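Local coordinates for protein Rik1-associated factor 1 (Schizosaccharomyces pombe, PDB 4O9D) that serves in the Clr4 methyltransferase complex, which ubiquitylates histone H3 and methylates it to form H3K9me, thereby helping to establish heterochromatin, at residues A[131-136]-A[144-149]; A[150-155]-A[170-175]; A[181-186]-A[199-204]; A[213-218]-A[234-239]. All blocks are in the same frame, centred on the assembly; numbering follows the deposited sequence.

Interaction 1 of 4, residues A[131-136]-A[144-149]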
loop_
_atom_site.group_PDB
_atom_site.type_symbol
_atom_site.label_atom_id
_atom_site.label_comp_id
_atom_site.label_asym_id
_atom_site.label_seq_id
_atom_site.Cartn_x
_atom_site.Cartn_y
_atom_site.Cartn_z
ATOM N N ASP A 131 -0.269 -16.092 -11.563
ATOM C CA ASP A 131 0.030 -14.786 -12.151
ATOM C C ASP A 131 0.544 -13.867 -11.020
ATOM O O ASP A 131 0.639 -14.293 -9.861
ATOM C CB ASP A 131 -1.232 -14.225 -12.835
ATOM C CG ASP A 131 -0.928 -13.275 -13.999
ATOM O OD1 ASP A 131 0.213 -12.794 -14.155
ATOM O OD2 ASP A 131 -1.871 -12.992 -14.772
ATOM N N TYR A 132 0.913 -12.643 -11.364
ATOM C CA TYR A 132 1.510 -11.723 -10.390
ATOM C C TYR A 132 0.704 -11.663 -9.101
ATOM O O TYR A 132 -0.539 -11.692 -9.116
ATOM C CB TYR A 132 1.559 -10.297 -10.929
ATOM C CG TYR A 132 2.348 -10.096 -12.199
ATOM C CD1 TYR A 132 3.235 -11.057 -12.656
ATOM C CD2 TYR A 132 2.215 -8.916 -12.929
ATOM C CE1 TYR A 132 3.962 -10.857 -13.814
ATOM C CE2 TYR A 132 2.927 -8.717 -14.096
ATOM C CZ TYR A 132 3.798 -9.693 -14.530
ATOM O OH TYR A 132 4.523 -9.487 -15.680
ATOM N N ILE A 133 1.419 -11.591 -7.985
ATOM C CA ILE A 133 0.808 -11.153 -6.735
ATOM C C ILE A 133 0.650 -9.631 -6.817
ATOM O O ILE A 133 1.605 -8.939 -7.164
ATOM C CB ILE A 133 1.684 -11.503 -5.532
ATOM C CG1 ILE A 133 2.039 -13.006 -5.552
ATOM C CG2 ILE A 133 0.958 -11.127 -4.224
ATOM C CD1 ILE A 133 0.813 -13.970 -5.642
ATOM N N HIS A 134 -0.534 -9.111 -6.501
ATOM C CA HIS A 134 -0.741 -7.635 -6.483
ATOM C C HIS A 134 -0.868 -6.969 -5.097
ATOM O O HIS A 134 -0.545 -5.791 -4.954
ATOM C CB HIS A 134 -1.999 -7.266 -7.303
ATOM C CG HIS A 134 -1.778 -7.244 -8.786
ATOM N ND1 HIS A 134 -2.816 -7.261 -9.697
ATOM C CD2 HIS A 134 -0.639 -7.196 -9.521
ATOM C CE1 HIS A 134 -2.326 -7.194 -10.923
ATOM N NE2 HIS A 134 -1.007 -7.164 -10.843
ATOM N N LYS A 135 -1.401 -7.672 -4.096
ATOM C CA LYS A 135 -1.587 -7.062 -2.757
ATOM C C LYS A 135 -1.590 -8.084 -1.636
ATOM O O LYS A 135 -1.960 -9.247 -1.841
ATOM C CB LYS A 135 -2.904 -6.284 -2.664
ATOM C CG LYS A 135 -2.854 -5.093 -1.684
ATOM C CD LYS A 135 -2.094 -3.902 -2.248
ATOM C CE LYS A 135 -2.084 -2.729 -1.247
ATOM N NZ LYS A 135 -1.516 -3.129 0.087
ATOM N N LEU A 136 -1.178 -7.646 -0.450
ATOM C CA LEU A 136 -1.280 -8.463 0.761
ATOM C C LEU A 136 -2.027 -7.735 1.858
ATOM O O LEU A 136 -1.940 -6.526 1.957
ATOM C CB LEU A 136 0.116 -8.787 1.317
ATOM C CG LEU A 136 1.020 -9.632 0.432
ATOM C CD1 LEU A 136 2.415 -9.752 1.085
ATOM C CD2 LEU A 136 0.377 -10.997 0.196
ATOM N N LEU A 144 -2.938 -14.341 6.488
ATOM C CA LEU A 144 -2.460 -13.527 5.368
ATOM C C LEU A 144 -3.394 -13.613 4.140
ATOM O O LEU A 144 -3.649 -14.708 3.629
ATOM C CB LEU A 144 -1.044 -13.954 5.002
ATOM C CG LEU A 144 -0.366 -13.187 3.865
ATOM C CD1 LEU A 144 -0.051 -11.800 4.299
ATOM C CD2 LEU A 144 0.908 -13.915 3.410
ATOM N N ALA A 145 -3.931 -12.475 3.692
ATOM C CA ALA A 145 -4.764 -12.481 2.493
ATOM C C ALA A 145 -3.940 -12.048 1.301
ATOM O O ALA A 145 -3.091 -11.148 1.394
ATOM C CB ALA A 145 -6.018 -11.607 2.670
ATOM N N VAL A 146 -4.169 -12.714 0.181
ATOM C CA VAL A 146 -3.371 -12.513 -0.995
ATOM C C VAL A 146 -4.283 -12.162 -2.165
ATOM O O VAL A 146 -5.248 -12.879 -2.409
ATOM C CB VAL A 146 -2.621 -13.785 -1.312
ATOM C CG1 VAL A 146 -1.675 -13.563 -2.458
ATOM C CG2 VAL A 146 -1.866 -14.240 -0.052
ATOM N N ALA A 147 -3.987 -11.075 -2.887
ATOM C CA ALA A 147 -4.753 -10.752 -4.089
ATOM C C ALA A 147 -3.896 -10.995 -5.326
ATOM O O ALA A 147 -2.819 -10.422 -5.483
ATOM C CB ALA A 147 -5.295 -9.301 -4.044
ATOM N N CYS A 148 -4.395 -11.846 -6.219
ATOM C CA CYS A 148 -3.603 -12.301 -7.357
ATOM C C CYS A 148 -4.193 -11.818 -8.681
ATOM O O CYS A 148 -5.415 -11.706 -8.836
ATOM C CB CYS A 148 -3.502 -13.838 -7.342
ATOM S SG CYS A 148 -2.598 -14.515 -8.759
ATOM N N LYS A 149 -3.305 -11.554 -9.634
ATOM C CA LYS A 149 -3.681 -11.103 -10.958
ATOM C C LYS A 149 -4.576 -12.114 -11.675
ATOM O O LYS A 149 -5.359 -11.731 -12.551
ATOM C CB LYS A 149 -2.415 -10.822 -11.778
ATOM C CG LYS A 149 -2.635 -10.030 -13.068
ATOM C CD LYS A 149 -1.315 -9.565 -13.684
ATOM C CE LYS A 149 -1.539 -8.866 -15.019
ATOM N NZ LYS A 149 -0.300 -8.191 -15.530
HETATM O O HOH W 1 1.025 -10.531 -16.112
#
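Leu136 and Val146 lie side by side on the apolar face of this antiparallel pair, with Leu136 CD2 4.0 Å from Val146 CG2. The other Val146 branch, CG1, packs on Ile133 CG2, while Leu144 CD1 extends the patch past Leu136. Val113, from strand 113-117 of the preceding sheet, touches Ile133, Leu144 and Val146. Next comes a classic beta bulge: His134 and Lys135 both face Ala147, whose O takes a 2.8 Å bond from His134 N and a weak one from Lys135 N. Ala147 N returns a bond to Lys135 O. At the polar end Lys149 N reaches Tyr132 O at 2.8 Å with an N-H...O angle of 174°. The extended Lys149 chain places CB over the His134 ring face, 4.1 Å from the centroid, in a CH-pi contact, CG 3.5 Å from Asp131 OD2, and NZ obliquely 3.6 Å from Tyr132 CE2. Asp131 OD1 accepts from Tyr132 N and from a water that accepts from Lys149 NZ at 2.8 Å. Replacing Asp131 by alanine would probably leave this water and Tyr132 N without their shared acceptor and the lysine methylenes without the carboxylate beside them. With Lys149 NZ and Asp131 OD1 4.8 Å apart, the opposite charges are bridged by water rather than in direct contact; Lys149 also has a cation-pi partner in Phe206. His134 ND1 is hydrogen-bonded to Ser184 OG and Lys135 NZ forms a salt bridge with Asp94, tying this hairpin to neighbouring sheets.

Interaction 2 of 4, residues A[150-155]-A[170-175]. With EDO (1,2-ethanediol), chain F.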
loop_
_atom_site.group_PDB
_atom_site.type_symbol
_atom_site.label_atom_id
_atom_site.label_comp_id
_atom_site.label_asym_id
_atom_site.label_seq_id
_atom_site.Cartn_x
_atom_site.Cartn_y
_atom_site.Cartn_z
ATOM N N ASN A 150 -4.484 -13.395 -11.303
ATOM C CA ASN A 150 -5.296 -14.417 -11.966
ATOM C C ASN A 150 -6.772 -14.321 -11.597
ATOM O O ASN A 150 -7.589 -15.064 -12.121
ATOM C CB ASN A 150 -4.774 -15.846 -11.683
ATOM C CG ASN A 150 -4.910 -16.251 -10.230
ATOM O OD1 ASN A 150 -5.423 -15.491 -9.423
ATOM N ND2 ASN A 150 -4.455 -17.465 -9.890
ATOM N N GLY A 151 -7.119 -13.407 -10.691
ATOM C CA GLY A 151 -8.509 -13.225 -10.300
ATOM C C GLY A 151 -8.891 -13.901 -8.993
ATOM O O GLY A 151 -9.967 -13.653 -8.457
ATOM N N TYR A 152 -8.021 -14.755 -8.473
ATOM C CA TYR A 152 -8.222 -15.340 -7.138
ATOM C C TYR A 152 -7.664 -14.472 -6.005
ATOM O O TYR A 152 -6.618 -13.852 -6.167
ATOM C CB TYR A 152 -7.488 -16.695 -7.046
ATOM C CG TYR A 152 -8.183 -17.802 -7.806
ATOM C CD1 TYR A 152 -8.311 -17.745 -9.192
ATOM C CD2 TYR A 152 -8.712 -18.914 -7.139
ATOM C CE1 TYR A 152 -8.951 -18.771 -9.910
ATOM C CE2 TYR A 152 -9.364 -19.930 -7.844
ATOM C CZ TYR A 152 -9.473 -19.852 -9.228
ATOM O OH TYR A 152 -10.120 -20.850 -9.931
ATOM N N GLY A 153 -8.341 -14.484 -4.854
ATOM C CA GLY A 153 -7.701 -14.204 -3.573
ATOM C C GLY A 153 -7.311 -15.525 -2.873
ATOM O O GLY A 153 -7.896 -16.582 -3.133
ATOM N N TYR A 154 -6.312 -15.474 -2.004
ATOM C CA TYR A 154 -5.952 -16.630 -1.180
ATOM C C TYR A 154 -5.848 -16.186 0.292
ATOM O O TYR A 154 -5.519 -15.017 0.580
ATOM C CB TYR A 154 -4.625 -17.200 -1.656
ATOM C CG TYR A 154 -4.579 -17.554 -3.126
ATOM C CD1 TYR A 154 -4.981 -18.814 -3.573
ATOM C CD2 TYR A 154 -4.112 -16.648 -4.064
ATOM C CE1 TYR A 154 -4.938 -19.149 -4.925
ATOM C CE2 TYR A 154 -4.055 -16.969 -5.406
ATOM C CZ TYR A 154 -4.475 -18.240 -5.831
ATOM O OH TYR A 154 -4.417 -18.570 -7.162
ATOM N N LEU A 155 -6.201 -17.090 1.207
ATOM C CA LEU A 155 -5.956 -16.897 2.632
ATOM C C LEU A 155 -4.917 -17.942 3.080
ATOM O O LEU A 155 -5.119 -19.149 2.877
ATOM C CB LEU A 155 -7.243 -17.060 3.451
ATOM C CG LEU A 155 -8.392 -16.045 3.265
ATOM C CD1 LEU A 155 -9.577 -16.490 4.124
ATOM C CD2 LEU A 155 -7.943 -14.601 3.612
ATOM N N ASN A 170 -8.889 -20.773 -1.118
ATOM C CA ASN A 170 -9.113 -19.957 -2.302
ATOM C C ASN A 170 -10.350 -19.096 -2.077
ATOM O O ASN A 170 -11.362 -19.581 -1.530
ATOM C CB ASN A 170 -9.340 -20.832 -3.540
ATOM C CG ASN A 170 -8.108 -21.614 -3.954
ATOM O OD1 ASN A 170 -6.986 -21.287 -3.580
ATOM N ND2 ASN A 170 -8.318 -22.657 -4.738
ATOM N N LEU A 171 -10.251 -17.821 -2.460
ATOM C CA LEU A 171 -11.380 -16.915 -2.444
ATOM C C LEU A 171 -11.782 -16.644 -3.896
ATOM O O LEU A 171 -11.093 -15.916 -4.636
ATOM C CB LEU A 171 -11.032 -15.582 -1.730
ATOM C CG LEU A 171 -10.514 -15.660 -0.284
ATOM C CD1 LEU A 171 -10.020 -14.251 0.196
ATOM C CD2 LEU A 171 -11.556 -16.218 0.654
ATOM N N ILE A 172 -12.926 -17.203 -4.274
ATOM C CA ILE A 172 -13.307 -17.352 -5.674
ATOM C C ILE A 172 -14.619 -16.623 -5.899
ATOM O O ILE A 172 -15.582 -16.858 -5.183
ATOM C CB ILE A 172 -13.461 -18.877 -6.028
ATOM C CG1 ILE A 172 -12.116 -19.602 -5.877
ATOM C CG2 ILE A 172 -13.985 -19.093 -7.439
ATOM C CD1 ILE A 172 -12.231 -21.118 -6.069
ATOM N N TYR A 173 -14.639 -15.692 -6.851
ATOM C CA TYR A 173 -15.883 -15.014 -7.216
ATOM C C TYR A 173 -16.061 -15.351 -8.688
ATOM O O TYR A 173 -15.458 -14.716 -9.551
ATOM C CB TYR A 173 -15.772 -13.507 -6.962
ATOM C CG TYR A 173 -16.965 -12.653 -7.382
ATOM C CD1 TYR A 173 -18.164 -13.225 -7.783
ATOM C CD2 TYR A 173 -16.861 -11.255 -7.389
ATOM C CE1 TYR A 173 -19.239 -12.430 -8.164
ATOM C CE2 TYR A 173 -17.918 -10.453 -7.774
ATOM C CZ TYR A 173 -19.107 -11.038 -8.154
ATOM O OH TYR A 173 -20.156 -10.237 -8.537
ATOM N N PRO A 174 -16.834 -16.414 -8.977
ATOM C CA PRO A 174 -16.892 -16.971 -10.332
ATOM C C PRO A 174 -17.251 -15.970 -11.414
ATOM O O PRO A 174 -16.651 -16.016 -12.483
ATOM C CB PRO A 174 -17.980 -18.055 -10.227
ATOM C CG PRO A 174 -18.027 -18.431 -8.790
ATOM C CD PRO A 174 -17.693 -17.161 -8.034
ATOM N N GLU A 175 -18.199 -15.074 -11.148
ATOM C CA GLU A 175 -18.604 -14.080 -12.142
ATOM C C GLU A 175 -17.440 -13.117 -12.509
ATOM O O GLU A 175 -17.205 -12.808 -13.688
ATOM C CB GLU A 175 -19.829 -13.304 -11.646
ATOM C CG GLU A 175 -21.116 -14.125 -11.647
ATOM C CD GLU A 175 -21.284 -15.014 -10.410
ATOM O OE1 GLU A 175 -20.357 -15.116 -9.564
ATOM O OE2 GLU A 175 -22.374 -15.600 -10.281
HETATM C C1 EDO F . -5.605 -25.373 -2.168
HETATM O O1 EDO F . -5.456 -25.190 -3.586
HETATM C C2 EDO F . -6.018 -24.020 -1.596
HETATM O O2 EDO F . -5.241 -22.992 -2.234
HETATM O O HOH W 2 -11.992 -14.221 -6.659
#
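Leu171 packs across Leu155 at about a right angle, its CD1 lying 3.9 Å from Leu155 CG. Beside this pair, Leu171 and Gly153 exchange two backbone bonds: Leu171 N meets Gly153 O at 2.7 Å from above the carbonyl plane, whereas Gly153 N approaches Leu171 O in that group's own carbonyl plane, on a lone pair. A side chain at Gly153 would come tight against Leu171 CD1, consistent with glycine making room for the leucine. On the other face two tyrosines flank Asn170. The Tyr154 ring presents its edge to Asn170 OD1, 3.2 Å from CD1, with ring and amide planes 78° apart; OD1 also accepts a bond from a bound 1,2-ethanediol, probably from the crystallisation liquor. Tyr152 runs alongside Ile172, bringing CE2 to 3.4 Å from Ile172 CG1. In the second shell, Asn150 OD1 accepts from Tyr152 N, closing an Asx turn, and its ND2 donates to Tyr154 OH at 2.9 Å with the hydroxyl in the amide plane. Thr130 takes another bond from ND2. A water donates to Gly151 O and Leu171 O, joining the two segments where they diverge. Here direct pairing of the blade's outer two strands gives way to a water bridge, while the Asn150 amide braces the 150-155 turn from within. The Leu155-Leu171 face is apolar; the Asn170 face mixes tyrosine edges, an amide oxygen and Ile172.

Interaction 3 of 4, residues A[181-186]-A[199-204]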
loop_
_atom_site.group_PDB
_atom_site.type_symbol
_atom_site.label_atom_id
_atom_site.label_comp_id
_atom_site.label_asym_id
_atom_site.label_seq_id
_atom_site.Cartn_x
_atom_site.Cartn_y
_atom_site.Cartn_z
ATOM N N TYR A 181 -11.394 -10.631 -14.745
ATOM C CA TYR A 181 -10.895 -9.607 -13.830
ATOM C C TYR A 181 -9.664 -10.040 -13.034
ATOM O O TYR A 181 -9.438 -11.228 -12.800
ATOM C CB TYR A 181 -11.987 -9.175 -12.840
ATOM C CG TYR A 181 -13.144 -8.401 -13.454
ATOM C CD1 TYR A 181 -13.082 -7.910 -14.755
ATOM C CD2 TYR A 181 -14.301 -8.175 -12.730
ATOM C CE1 TYR A 181 -14.148 -7.191 -15.304
ATOM C CE2 TYR A 181 -15.366 -7.483 -13.273
ATOM C CZ TYR A 181 -15.278 -6.990 -14.559
ATOM O OH TYR A 181 -16.344 -6.300 -15.097
ATOM N N SER A 182 -8.873 -9.064 -12.615
ATOM C CA SER A 182 -7.725 -9.336 -11.746
ATOM C C SER A 182 -8.092 -8.906 -10.342
ATOM O O SER A 182 -8.790 -7.911 -10.175
ATOM C CB SER A 182 -6.497 -8.590 -12.230
ATOM O OG SER A 182 -6.015 -9.166 -13.446
ATOM N N ALA A 183 -7.678 -9.679 -9.339
ATOM C CA ALA A 183 -7.844 -9.263 -7.959
ATOM C C ALA A 183 -6.620 -8.427 -7.625
ATOM O O ALA A 183 -5.482 -8.936 -7.628
ATOM C CB ALA A 183 -7.941 -10.448 -7.036
ATOM N N SER A 184 -6.841 -7.146 -7.339
ATOM C CA SER A 184 -5.719 -6.230 -7.141
ATOM C C SER A 184 -5.693 -5.465 -5.805
ATOM O O SER A 184 -4.704 -4.786 -5.527
ATOM C CB SER A 184 -5.677 -5.217 -8.295
ATOM O OG SER A 184 -5.442 -5.878 -9.536
ATOM N N LEU A 185 -6.761 -5.541 -5.011
ATOM C CA LEU A 185 -6.813 -4.869 -3.702
ATOM C C LEU A 185 -7.371 -5.831 -2.686
ATOM O O LEU A 185 -8.249 -6.622 -3.022
ATOM C CB LEU A 185 -7.736 -3.642 -3.757
ATOM C CG LEU A 185 -7.351 -2.706 -4.908
ATOM C CD1 LEU A 185 -8.492 -1.714 -5.199
ATOM C CD2 LEU A 185 -6.070 -2.020 -4.566
ATOM N N ILE A 186 -6.944 -5.734 -1.433
ATOM C CA ILE A 186 -7.465 -6.673 -0.428
ATOM C C ILE A 186 -7.289 -6.120 0.977
ATOM O O ILE A 186 -6.247 -5.531 1.295
ATOM C CB ILE A 186 -6.798 -8.078 -0.613
ATOM C CG1 ILE A 186 -7.716 -9.222 -0.143
ATOM C CG2 ILE A 186 -5.396 -8.153 0.087
ATOM C CD1 ILE A 186 -7.325 -10.601 -0.739
ATOM N N VAL A 199 -13.271 -10.372 4.304
ATOM C CA VAL A 199 -12.179 -10.031 3.403
ATOM C C VAL A 199 -12.819 -9.265 2.263
ATOM O O VAL A 199 -13.738 -9.759 1.602
ATOM C CB VAL A 199 -11.505 -11.289 2.837
ATOM C CG1 VAL A 199 -10.349 -10.920 1.888
ATOM C CG2 VAL A 199 -11.033 -12.177 3.991
ATOM N N ILE A 200 -12.346 -8.042 2.056
ATOM C CA ILE A 200 -12.816 -7.211 0.965
ATOM C C ILE A 200 -11.828 -7.384 -0.183
ATOM O O ILE A 200 -10.616 -7.292 0.015
ATOM C CB ILE A 200 -12.835 -5.713 1.403
ATOM C CG1 ILE A 200 -13.708 -5.522 2.654
ATOM C CG2 ILE A 200 -13.280 -4.828 0.259
ATOM C CD1 ILE A 200 -13.285 -4.237 3.497
ATOM N N ILE A 201 -12.324 -7.644 -1.383
ATOM C CA ILE A 201 -11.440 -7.729 -2.539
ATOM C C ILE A 201 -11.855 -6.768 -3.660
ATOM O O ILE A 201 -13.021 -6.729 -4.074
ATOM C CB ILE A 201 -11.432 -9.125 -3.145
ATOM C CG1 ILE A 201 -11.030 -10.161 -2.098
ATOM C CG2 ILE A 201 -10.462 -9.190 -4.351
ATOM C CD1 ILE A 201 -10.815 -11.537 -2.673
ATOM N N GLY A 202 -10.885 -6.047 -4.192
ATOM C CA GLY A 202 -11.167 -5.108 -5.267
ATOM C C GLY A 202 -10.603 -5.676 -6.538
ATOM O O GLY A 202 -9.481 -6.185 -6.529
ATOM N N TYR A 203 -11.381 -5.599 -7.623
ATOM C CA TYR A 203 -10.965 -6.148 -8.906
ATOM C C TYR A 203 -10.762 -5.054 -9.965
ATOM O O TYR A 203 -11.444 -4.016 -9.950
ATOM C CB TYR A 203 -12.008 -7.166 -9.420
ATOM C CG TYR A 203 -12.236 -8.358 -8.513
ATOM C CD1 TYR A 203 -13.074 -8.271 -7.402
ATOM C CD2 TYR A 203 -11.654 -9.592 -8.790
ATOM C CE1 TYR A 203 -13.301 -9.381 -6.564
ATOM C CE2 TYR A 203 -11.865 -10.700 -7.950
ATOM C CZ TYR A 203 -12.694 -10.590 -6.859
ATOM O OH TYR A 203 -12.906 -11.688 -6.043
ATOM N N ASP A 204 -9.838 -5.292 -10.887
ATOM C CA ASP A 204 -9.670 -4.409 -12.035
ATOM C C ASP A 204 -9.445 -5.278 -13.274
ATOM O O ASP A 204 -9.511 -6.487 -13.178
ATOM C CB ASP A 204 -8.543 -3.396 -11.802
ATOM C CG ASP A 204 -7.182 -4.052 -11.519
ATOM O OD1 ASP A 204 -7.009 -5.270 -11.765
ATOM O OD2 ASP A 204 -6.261 -3.322 -11.080
#
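Ala183 CB stands 4.0 Å from CE2 of the Tyr203 ring, which has Ile201 CG2 over one face, 3.5 Å above its plane and offset toward the rim. Tyr181 crosses Tyr203 at about a right angle through their CB atoms rather than by stacking, and its hydroxyl bonds to Asp233. A third flat group, the Asp204 carboxylate, is met from above its plane, 40° out of it, by Ser184 OG, which donates to OD1 at 2.8 Å. With CG between the backbone N and the carbonyl carbon (chi1 58°), Asp204 is turned back across the hairpin toward this serine. Ser184 OG is shared with His134 ND1 of the neighbouring sheet, while Ser182 OG bonds to Lys149 O, just past strand 144-148. Along the backbone, Ser182 and Asp204 exchange two bonds, and then the register slips at a classic beta bulge, where Ser184 and Leu185 both face Gly202. Gly202 O accepts from both, at 2.9 Å from Ser184 N and 3.2 Å from Leu185 N, and Gly202 N donates to Leu185 O. A CB on Gly202 would clash with Leu185 CD1, so the glycine gives the leucine its room. Farther on, Ile186 CG1 packs 3.7 Å from Val199 CG1 and beside Ile201. An asparagine in place of Asp204 would probably cost Ser184 OG its charged acceptor and weaken the link between these strands beside the bulge. The hairpin forms the inner pair of a propeller blade, with an apolar side of Ala183, Ile186, Ile201 and Tyr203, and a polar end where the Asp204-Ser184 bond continues to the preceding blade.

Interaction 4 of 4, residues A[213-218]-A[234-239]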
loop_
_atom_site.group_PDB
_atom_site.type_symbol
_atom_site.label_atom_id
_atom_site.label_comp_id
_atom_site.label_asym_id
_atom_site.label_seq_id
_atom_site.Cartn_x
_atom_site.Cartn_y
_atom_site.Cartn_z
ATOM N N GLY A 213 -14.169 -3.911 -13.518
ATOM C CA GLY A 213 -13.772 -4.535 -12.268
ATOM C C GLY A 213 -14.983 -4.554 -11.363
ATOM O O GLY A 213 -16.140 -4.394 -11.822
ATOM N N CYS A 214 -14.728 -4.721 -10.074
ATOM C CA CYS A 214 -15.803 -4.712 -9.079
ATOM C C CYS A 214 -15.212 -4.818 -7.663
ATOM O O CYS A 214 -13.996 -4.958 -7.494
ATOM C CB CYS A 214 -16.759 -5.875 -9.326
ATOM S SG CYS A 214 -15.965 -7.488 -9.217
ATOM N N LEU A 215 -16.091 -4.742 -6.667
ATOM C CA LEU A 215 -15.711 -4.834 -5.265
ATOM C C LEU A 215 -16.588 -5.911 -4.602
ATOM O O LEU A 215 -17.824 -5.858 -4.708
ATOM C CB LEU A 215 -15.894 -3.457 -4.597
ATOM C CG LEU A 215 -15.332 -3.316 -3.182
ATOM C CD1 LEU A 215 -13.778 -3.348 -3.244
ATOM C CD2 LEU A 215 -15.852 -2.056 -2.539
ATOM N N ALA A 216 -15.955 -6.924 -3.994
ATOM C CA ALA A 216 -16.687 -8.047 -3.397
ATOM C C ALA A 216 -16.304 -8.310 -1.940
ATOM O O ALA A 216 -15.258 -7.843 -1.461
ATOM C CB ALA A 216 -16.464 -9.315 -4.206
ATOM N N LEU A 217 -17.151 -9.066 -1.240
ATOM C CA LEU A 217 -16.885 -9.400 0.146
ATOM C C LEU A 217 -16.860 -10.909 0.336
ATOM O O LEU A 217 -17.674 -11.621 -0.266
ATOM C CB LEU A 217 -17.971 -8.813 1.035
ATOM C CG LEU A 217 -17.683 -8.778 2.542
ATOM C CD1 LEU A 217 -16.560 -7.755 2.906
ATOM C CD2 LEU A 217 -18.993 -8.486 3.320
ATOM N N PHE A 218 -15.950 -11.385 1.190
ATOM C CA PHE A 218 -15.855 -12.812 1.522
ATOM C C PHE A 218 -15.877 -13.008 3.055
ATOM O O PHE A 218 -15.457 -12.128 3.813
ATOM C CB PHE A 218 -14.556 -13.395 0.965
ATOM C CG PHE A 218 -14.536 -13.557 -0.535
ATOM C CD1 PHE A 218 -14.251 -12.475 -1.367
ATOM C CD2 PHE A 218 -14.772 -14.795 -1.106
ATOM C CE1 PHE A 218 -14.227 -12.634 -2.754
ATOM C CE2 PHE A 218 -14.753 -14.965 -2.476
ATOM C CZ PHE A 218 -14.488 -13.887 -3.308
ATOM N N GLU A 234 -16.395 -1.368 -12.468
ATOM C CA GLU A 234 -15.446 -0.260 -12.571
ATOM C C GLU A 234 -14.127 -0.800 -11.998
ATOM O O GLU A 234 -14.136 -1.723 -11.181
ATOM C CB GLU A 234 -15.915 0.950 -11.737
ATOM C CG GLU A 234 -17.312 1.489 -12.134
ATOM C CD GLU A 234 -17.916 2.468 -11.120
ATOM O OE1 GLU A 234 -17.390 2.638 -9.989
ATOM O OE2 GLU A 234 -18.952 3.057 -11.464
ATOM N N ALA A 235 -13.009 -0.232 -12.431
ATOM C CA ALA A 235 -11.685 -0.693 -12.009
ATOM C C ALA A 235 -11.318 -0.039 -10.685
ATOM O O ALA A 235 -11.019 1.163 -10.630
ATOM C CB ALA A 235 -10.645 -0.354 -13.066
ATOM N N PHE A 236 -11.308 -0.832 -9.628
ATOM C CA PHE A 236 -10.971 -0.322 -8.318
ATOM C C PHE A 236 -9.466 -0.196 -8.155
ATOM O O PHE A 236 -8.707 -1.079 -8.551
ATOM C CB PHE A 236 -11.618 -1.162 -7.222
ATOM C CG PHE A 236 -13.075 -0.870 -7.079
ATOM C CD1 PHE A 236 -13.985 -1.369 -7.997
ATOM C CD2 PHE A 236 -13.530 -0.040 -6.076
ATOM C CE1 PHE A 236 -15.325 -1.045 -7.904
ATOM C CE2 PHE A 236 -14.869 0.283 -5.982
ATOM C CZ PHE A 236 -15.762 -0.210 -6.884
ATOM N N THR A 237 -9.069 0.938 -7.582
ATOM C CA THR A 237 -7.688 1.357 -7.530
ATOM C C THR A 237 -7.162 1.465 -6.106
ATOM O O THR A 237 -5.968 1.391 -5.895
ATOM C CB THR A 237 -7.476 2.736 -8.233
ATOM O OG1 THR A 237 -8.294 3.758 -7.620
ATOM C CG2 THR A 237 -7.809 2.651 -9.726
ATOM N N SER A 238 -8.034 1.626 -5.117
ATOM C CA SER A 238 -7.516 1.852 -3.783
ATOM C C SER A 238 -8.571 1.582 -2.700
ATOM O O SER A 238 -9.732 1.856 -2.907
ATOM C CB SER A 238 -7.034 3.313 -3.719
ATOM O OG SER A 238 -6.909 3.757 -2.402
ATOM N N LEU A 239 -8.137 1.053 -1.557
ATOM C CA LEU A 239 -9.008 0.700 -0.429
ATOM C C LEU A 239 -8.354 1.243 0.810
ATOM O O LEU A 239 -7.133 1.067 0.996
ATOM C CB LEU A 239 -9.096 -0.837 -0.246
ATOM C CG LEU A 239 -9.750 -1.731 -1.286
ATOM C CD1 LEU A 239 -9.773 -3.221 -0.772
ATOM C CD2 LEU A 239 -11.164 -1.308 -1.588
#
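Gly213 meets Ala235 at a CA-CA distance of 4.4 Å, and from there the strands diverge, their short axes 73° apart and no closer than 6.8 Å, so no regular sheet pairing follows. Glu234 N donates a weak bond to Gly213 O, 3.1 Å long with an N-H...O angle of only 127°. At Gly213 a side chain would run into Glu234 O, so the close approach depends on glycine. Beyond this close approach the contact passes to apolar groups. Leu215 CB sits over one face of the Phe236 ring, 4.0 Å from the centroid, a CH-pi contact, while Cys214 O approaches the same ring obliquely, 3.6 Å from CD1. The Leu215 branch, whose CG lies opposite the backbone N (chi1 -171°), extends to Leu239, where CD1 meets Leu239 CD2 at 3.7 Å, the two side chains running antiparallel past one another. Ala250, on the strand after 235-241, touches both Phe236 and Leu239, and Phe229 touches Leu215. Strand 214-219 is the third of one four-stranded antiparallel sheet and strand 235-241 opens the next, so this is the apolar seam between consecutive blades of a WD40 beta-propeller.

Overall arrangement
The contacts follow one another along the chain through three successive blades of the propeller. Interactions 1 and 2, with centres about 10 Å apart, belong to one sheet and are joined by a probable backbone hydrogen bond, Val146 N to Tyr154 O, 2.7 Å. Interactions 3 and 4, about 5 Å apart between centres, share the next sheet through strands 198-204 and 214-219, and interaction 4 reaches on to the blade after. Between the first two blades, Leu171 CD1 packs 3.7 Å from Val199 CG1, joining interactions 2 and 3, while probable hydrogen bonds from His134 ND1 to Ser184 OG (3.0 Å) and Lys149 O to Ser182 OG (2.8 Å) join interactions 1 and 3. Interactions 1 and 4 do not touch, their nearest atoms being about 7 Å apart.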